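Putative Zn-dependent Alcohol Dehydrogenase (Rhodobacter sphaeroides, PDB 3IV6) binds S-adenosylmethionine in a Rossmann-like domain and, despite its name as a zinc-dependent alcohol dehydrogenase, is probably a methyltransferase-like protein of undetermined substrate. Local coordinates at residues A[121-124]-A[125-129]; A[150-153]-A[154-158]. All coordinates share one frame; numbering follows the deposited sequence.

Both contacts are helix N-termini reached by short loops from neighbouring parallel strands of the seven-stranded mixed sheet: contact 1 follows strand 113-117 and starts helix 125-139, and contact 2 follows strand 143-149 and starts helix 154-164. They come in series along the chain, contact 1 closing before contact 2 opens, with centres about 17 Å apart. The two loops nevertheless meet, since R122 NH2 lies 2.6 Å from Y153 OH, a probable hydrogen bond, and N121 CB packs on the same hydroxyl. Contact 1 borders the S-adenosylmethionine pocket through F123, whereas the side chain of Y153 in contact 2 stays about 7 Å from the ligand; the R122-Y153 bond probably couples the pocket-side loop to the other.

Contact 1. Residues A[121-124]-A[125-129]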
ATOM      1  N   ASN A 121       1.323   1.878   4.166  1.00 20.38           N
ATOM      2  CA  ASN A 121       2.447   2.754   4.428  1.00 22.15           C
ATOM      3  C   ASN A 121       2.296   4.025   3.555  1.00 28.95           C
ATOM      4  O   ASN A 121       2.929   5.055   3.807  1.00 26.62           O
ATOM      5  CB  ASN A 121       3.743   2.010   4.114  1.00 26.41           C
ATOM      6  CG  ASN A 121       4.140   1.010   5.204  1.00 30.23           C
ATOM      7  OD1 ASN A 121       4.058  -0.215   5.018  1.00 26.10           O
ATOM      8  ND2 ASN A 121       4.592   1.532   6.337  1.00 26.56           N
ATOM      9  N   ARG A 122       1.442   3.932   2.532  1.00 23.08           N
ATOM     10  CA  ARG A 122       1.159   5.040   1.654  1.00 20.84           C
ATOM     11  C   ARG A 122       0.038   5.911   2.178  1.00 22.79           C
ATOM     12  O   ARG A 122      -0.432   6.807   1.460  1.00 23.50           O
ATOM     13  CB  ARG A 122       0.809   4.556   0.240  1.00 24.41           C
ATOM     14  CG  ARG A 122       1.975   3.898  -0.518  1.00 23.18           C
ATOM     15  CD  ARG A 122       3.313   4.557  -0.146  1.00 27.45           C
ATOM     16  NE  ARG A 122       4.295   3.525   0.162  1.00 35.61           N
ATOM     17  CZ  ARG A 122       5.136   3.543   1.185  1.00 32.63           C
ATOM     18  NH1 ARG A 122       5.162   4.551   2.027  1.00 27.06           N
ATOM     19  NH2 ARG A 122       5.962   2.530   1.354  1.00 45.65           N
ATOM     20  N   PHE A 123      -0.375   5.660   3.423  1.00 20.48           N
ATOM     21  CA  PHE A 123      -1.429   6.439   4.057  1.00 21.25           C
ATOM     22  C   PHE A 123      -1.011   7.243   5.281  1.00 23.71           C
ATOM     23  O   PHE A 123      -0.009   6.966   5.953  1.00 21.82           O
ATOM     24  CB  PHE A 123      -2.622   5.550   4.463  1.00 26.01           C
ATOM     25  CG  PHE A 123      -3.201   4.727   3.337  1.00 24.05           C
ATOM     26  CD1 PHE A 123      -3.353   5.270   2.050  1.00 19.59           C
ATOM     27  CD2 PHE A 123      -3.625   3.422   3.570  1.00 21.50           C
ATOM     28  CE1 PHE A 123      -3.863   4.542   1.012  1.00 16.35           C
ATOM     29  CE2 PHE A 123      -4.169   2.662   2.521  1.00 22.21           C
ATOM     30  CZ  PHE A 123      -4.277   3.243   1.215  1.00 20.60           C
ATOM     31  N   THR A 124      -1.814   8.267   5.555  1.00 25.61           N
ATOM     32  CA  THR A 124      -1.861   8.885   6.870  1.00 24.58           C
ATOM     33  C   THR A 124      -2.735   7.979   7.722  1.00 28.72           C
ATOM     34  O   THR A 124      -3.329   7.026   7.215  1.00 28.95           O
ATOM     35  CB  THR A 124      -2.522  10.256   6.836  1.00 28.06           C
ATOM     36  OG1 THR A 124      -3.883  10.138   6.378  1.00 32.49           O
ATOM     37  CG2 THR A 124      -1.714  11.241   5.986  1.00 24.34           C
ATOM     38  N   THR A 125      -2.822   8.269   9.010  1.00 31.31           N
ATOM     39  CA  THR A 125      -3.619   7.446   9.902  1.00 27.65           C
ATOM     40  C   THR A 125      -5.123   7.455   9.571  1.00 32.51           C
ATOM     41  O   THR A 125      -5.718   6.394   9.456  1.00 34.99           O
ATOM     42  CB  THR A 125      -3.396   7.857  11.337  1.00 24.35           C
ATOM     43  OG1 THR A 125      -1.990   7.904  11.573  1.00 28.22           O
ATOM     44  CG2 THR A 125      -4.028   6.856  12.270  1.00 24.39           C
ATOM     45  N   GLU A 126      -5.745   8.624   9.435  1.00 30.37           N
ATOM     46  CA  GLU A 126      -7.143   8.656   9.024  1.00 30.97           C
ATOM     47  C   GLU A 126      -7.380   8.095   7.608  1.00 30.84           C
ATOM     48  O   GLU A 126      -8.445   7.544   7.319  1.00 34.00           O
ATOM     49  CB  GLU A 126      -7.726  10.068   9.129  1.00 31.42           C
ATOM     50  CG  GLU A 126      -7.080  11.082   8.191  1.00 42.60           C
ATOM     51  CD  GLU A 126      -7.830  11.269   6.861  1.00 50.65           C
ATOM     52  OE1 GLU A 126      -8.907  10.655   6.670  1.00 51.55           O
ATOM     53  OE2 GLU A 126      -7.336  12.044   6.001  1.00 54.75           O
ATOM     54  N   GLU A 127      -6.417   8.247   6.712  1.00 25.14           N
ATOM     55  CA  GLU A 127      -6.530   7.606   5.419  1.00 28.03           C
ATOM     56  C   GLU A 127      -6.493   6.053   5.582  1.00 29.33           C
ATOM     57  O   GLU A 127      -7.317   5.321   5.011  1.00 27.22           O
ATOM     58  CB  GLU A 127      -5.401   8.060   4.508  1.00 28.40           C
ATOM     59  CG  GLU A 127      -5.658   9.208   3.615  1.00 27.23           C
ATOM     60  CD  GLU A 127      -4.627   9.285   2.461  1.00 35.94           C
ATOM     61  OE1 GLU A 127      -3.403   9.290   2.740  1.00 31.78           O
ATOM     62  OE2 GLU A 127      -5.043   9.335   1.267  1.00 44.81           O
ATOM     63  N   ALA A 128      -5.536   5.555   6.359  1.00 24.44           N
ATOM     64  CA  ALA A 128      -5.448   4.120   6.601  1.00 24.33           C
ATOM     65  C   ALA A 128      -6.700   3.550   7.256  1.00 27.95           C
ATOM     66  O   ALA A 128      -7.113   2.431   6.926  1.00 27.63           O
ATOM     67  CB  ALA A 128      -4.188   3.748   7.403  1.00 23.47           C
ATOM     68  N   ARG A 129      -7.314   4.297   8.171  1.00 26.47           N
ATOM     69  CA  ARG A 129      -8.584   3.844   8.760  1.00 29.04           C
ATOM     70  C   ARG A 129      -9.634   3.650   7.661  1.00 28.94           C
ATOM     71  O   ARG A 129     -10.160   2.570   7.498  1.00 30.56           O
ATOM     72  CB  ARG A 129      -9.103   4.799   9.842  1.00 26.63           C
ATOM     73  CG  ARG A 129      -8.249   4.872  11.057  1.00 27.37           C
ATOM     74  CD  ARG A 129      -8.642   6.038  11.877  1.00 34.97           C
ATOM     75  NE  ARG A 129      -7.738   6.258  13.006  1.00 39.89           N
ATOM     76  CZ  ARG A 129      -7.589   7.432  13.613  1.00 40.46           C
ATOM     77  NH1 ARG A 129      -8.292   8.486  13.187  1.00 40.73           N
ATOM     78  NH2 ARG A 129      -6.739   7.563  14.626  1.00 35.48           N
TER
HETATM   79  O   HOH W   1      -4.632  12.781   5.072  1.00 36.23           O
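T124 and E127 form a capping box at the N-terminus of helix 125-139, with F123 packed just before it. T125 opens the helix, and its OG1 is hydrogen-bonded to D177 OD2. At E126 the chain bends at chi2, and OE2 receives a hydrogen bond from a water that also sits 3.0 Å from T124 OG1, bridging the cap to the first turn; OE1 of E126 pairs instead with R130. E127 takes part in both bonds of the box, as donor through its N and as acceptor through OE1. Its backbone N donates to T124 OG1 (3.2 Å, 153° at the hydrogen), which chi1 of 61° places between the threonine's own N and carbonyl carbon, facing the helix end. In return, E127 OE1 accepts from T124 N in a straight but weak bond of 3.4 Å. The same oxygen makes a salt bridge with K10, so the reciprocal half of the box is shared with a charge outside the helix. The carboxylate is turned 69° from the F123 ring plane, and OE1 also lies 3.7 Å from F123 CA. F123 belongs to the S-adenosylmethionine pocket, and its ring packs against A128, with CD2 3.6 Å from A128 CA. A128 carries on the helical pattern: its CB lies 3.8 Å from F123 CB, while its N donates to T124 O over 2.8 Å.

Contact 2. Residues A[150-153]-A[154-158]; sequences LGFY and DIDLK
The N-terminus of helix 154-164, where the loop after strand 143-149 turns into the helix, is held by D156 reaching back to Y153 at the N-cap position. Y153 N donates to D156 OD2 over 2.8 Å with 157° at the hydrogen, but the N-H comes from above the carboxylate, 60° out of its plane. With chi1 at -72°, D156 CG stands anti to its own carbonyl carbon and beside its N, which brings OD2 back to Y153 N. In the other direction D156 N donates to Y153 O, also at 2.8 Å; a second, weak bond from L157 N reaches the same oxygen.

F152 and Y153 both present ring edges to D156 OD2. F152 CD1 lies 3.4 Å from this oxygen, with its ring nearly perpendicular to the carboxylate, and Y153 CD2 is 3.8 Å away, its ring also steeply inclined to the same group. Within the same first turn, I155 CG2 packs on Y153 CB at 3.8 Å. Beyond the segments, R216 NE forms a salt bridge with D156 OD2. Were D156 an alanine, Y153 N would probably lose its side-chain acceptor and R216 this anionic mate. One carboxylate oxygen thus serves a backbone N-H and a guanidinium together, tying the helix start to the loop carrying R216 and probably favouring a charged aspartate.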
ATOM      1  N   LEU A 150       7.258  -1.677   9.211  1.00 26.65           N
ATOM      2  CA  LEU A 150       7.195  -1.103  10.543  1.00 24.27           C
ATOM      3  C   LEU A 150       8.447  -0.333  10.927  1.00 29.50           C
ATOM      4  O   LEU A 150       9.567  -0.697  10.556  1.00 27.81           O
ATOM      5  CB  LEU A 150       6.892  -2.159  11.594  1.00 25.30           C
ATOM      6  CG  LEU A 150       5.678  -3.084  11.404  1.00 27.59           C
ATOM      7  CD1 LEU A 150       5.770  -4.244  12.375  1.00 27.45           C
ATOM      8  CD2 LEU A 150       4.341  -2.362  11.599  1.00 26.14           C
ATOM      9  N   GLY A 151       8.222   0.753  11.664  1.00 33.51           N
ATOM     10  CA  GLY A 151       9.268   1.658  12.098  1.00 36.63           C
ATOM     11  C   GLY A 151       9.641   2.580  10.972  1.00 31.50           C
ATOM     12  O   GLY A 151       8.883   2.721  10.036  1.00 31.42           O
ATOM     13  N   PHE A 152      10.826   3.171  11.035  1.00 35.92           N
ATOM     14  CA  PHE A 152      11.236   4.158  10.023  1.00 34.16           C
ATOM     15  C   PHE A 152      11.848   3.532   8.801  1.00 32.83           C
ATOM     16  O   PHE A 152      12.488   2.472   8.879  1.00 29.80           O
ATOM     17  CB  PHE A 152      12.224   5.198  10.603  1.00 37.46           C
ATOM     18  CG  PHE A 152      11.618   6.092  11.654  1.00 39.44           C
ATOM     19  CD1 PHE A 152      10.580   6.967  11.332  1.00 38.03           C
ATOM     20  CD2 PHE A 152      12.078   6.057  12.957  1.00 35.61           C
ATOM     21  CE1 PHE A 152      10.016   7.773  12.305  1.00 40.77           C
ATOM     22  CE2 PHE A 152      11.511   6.862  13.924  1.00 37.45           C
ATOM     23  CZ  PHE A 152      10.482   7.712  13.601  1.00 37.11           C
ATOM     24  N   TYR A 153      11.652   4.210   7.676  1.00 30.97           N
ATOM     25  CA  TYR A 153      12.395   3.924   6.453  1.00 32.74           C
ATOM     26  C   TYR A 153      13.841   4.477   6.532  1.00 41.92           C
ATOM     27  O   TYR A 153      14.136   5.360   7.338  1.00 44.57           O
ATOM     28  CB  TYR A 153      11.665   4.546   5.277  1.00 32.02           C
ATOM     29  CG  TYR A 153      10.428   3.794   4.825  1.00 36.33           C
ATOM     30  CD1 TYR A 153      10.468   2.987   3.696  1.00 38.97           C
ATOM     31  CD2 TYR A 153       9.225   3.893   5.512  1.00 32.92           C
ATOM     32  CE1 TYR A 153       9.367   2.306   3.276  1.00 37.93           C
ATOM     33  CE2 TYR A 153       8.108   3.202   5.096  1.00 28.61           C
ATOM     34  CZ  TYR A 153       8.193   2.416   3.974  1.00 37.98           C
ATOM     35  OH  TYR A 153       7.103   1.711   3.520  1.00 45.75           O
ATOM     36  N   ASP A 154      14.755   3.964   5.719  1.00 41.60           N
ATOM     37  CA  ASP A 154      16.114   4.494   5.735  1.00 36.50           C
ATOM     38  C   ASP A 154      16.078   5.989   5.468  1.00 40.49           C
ATOM     39  O   ASP A 154      16.709   6.779   6.171  1.00 45.16           O
ATOM     40  CB  ASP A 154      16.991   3.791   4.699  1.00 43.26           C
ATOM     41  CG  ASP A 154      17.291   2.319   5.068  1.00 54.82           C
ATOM     42  OD1 ASP A 154      17.689   1.572   4.138  1.00 55.22           O
ATOM     43  OD2 ASP A 154      17.135   1.915   6.259  1.00 47.21           O
ATOM     44  N   ILE A 155      15.309   6.385   4.466  1.00 36.85           N
ATOM     45  CA  ILE A 155      15.134   7.794   4.191  1.00 39.73           C
ATOM     46  C   ILE A 155      14.609   8.585   5.390  1.00 41.52           C
ATOM     47  O   ILE A 155      14.802   9.795   5.474  1.00 41.15           O
ATOM     48  CB  ILE A 155      14.203   8.069   3.007  1.00 33.71           C
ATOM     49  CG1 ILE A 155      14.168   9.585   2.767  1.00 38.15           C
ATOM     50  CG2 ILE A 155      12.814   7.583   3.314  1.00 32.59           C
ATOM     51  CD1 ILE A 155      13.448  10.047   1.515  1.00 35.58           C
ATOM     52  N   ASP A 156      13.934   7.927   6.313  1.00 37.69           N
ATOM     53  CA  ASP A 156      13.355   8.671   7.419  1.00 40.61           C
ATOM     54  C   ASP A 156      14.497   9.129   8.287  1.00 44.85           C
ATOM     55  O   ASP A 156      14.528  10.276   8.737  1.00 47.76           O
ATOM     56  CB  ASP A 156      12.372   7.818   8.241  1.00 43.56           C
ATOM     57  CG  ASP A 156      11.050   7.537   7.502  1.00 43.90           C
ATOM     58  OD1 ASP A 156      10.801   8.226   6.482  1.00 37.52           O
ATOM     59  OD2 ASP A 156      10.277   6.632   7.944  1.00 37.15           O
ATOM     60  N   LEU A 157      15.433   8.214   8.521  1.00 44.03           N
ATOM     61  CA  LEU A 157      16.628   8.498   9.305  1.00 45.27           C
ATOM     62  C   LEU A 157      17.460   9.708   8.719  1.00 48.18           C
ATOM     63  O   LEU A 157      17.901  10.587   9.449  1.00 46.96           O
ATOM     64  CB  LEU A 157      17.452   7.209   9.477  1.00 35.91           C
ATOM     65  CG  LEU A 157      16.789   5.987  10.164  1.00 43.60           C
ATOM     66  CD1 LEU A 157      17.662   4.705  10.112  1.00 34.18           C
ATOM     67  CD2 LEU A 157      16.378   6.269  11.610  1.00 38.05           C
ATOM     68  N   LYS A 158      17.645   9.774   7.408  1.00 43.31           N
ATOM     69  CA  LYS A 158      18.243  10.959   6.835  1.00 48.66           C
ATOM     70  C   LYS A 158      17.329  12.178   7.038  1.00 49.23           C
ATOM     71  O   LYS A 158      17.817  13.274   7.292  1.00 48.79           O
ATOM     72  CB  LYS A 158      18.547  10.770   5.349  1.00 52.14           C
ATOM     73  CG  LYS A 158      19.376   9.529   5.033  1.00 61.16           C
ATOM     74  CD  LYS A 158      20.865   9.830   4.851  1.00 69.35           C
ATOM     75  CE  LYS A 158      21.546  10.144   6.183  1.00 72.08           C
ATOM     76  NZ  LYS A 158      23.023  10.333   6.008  1.00 71.92           N
TER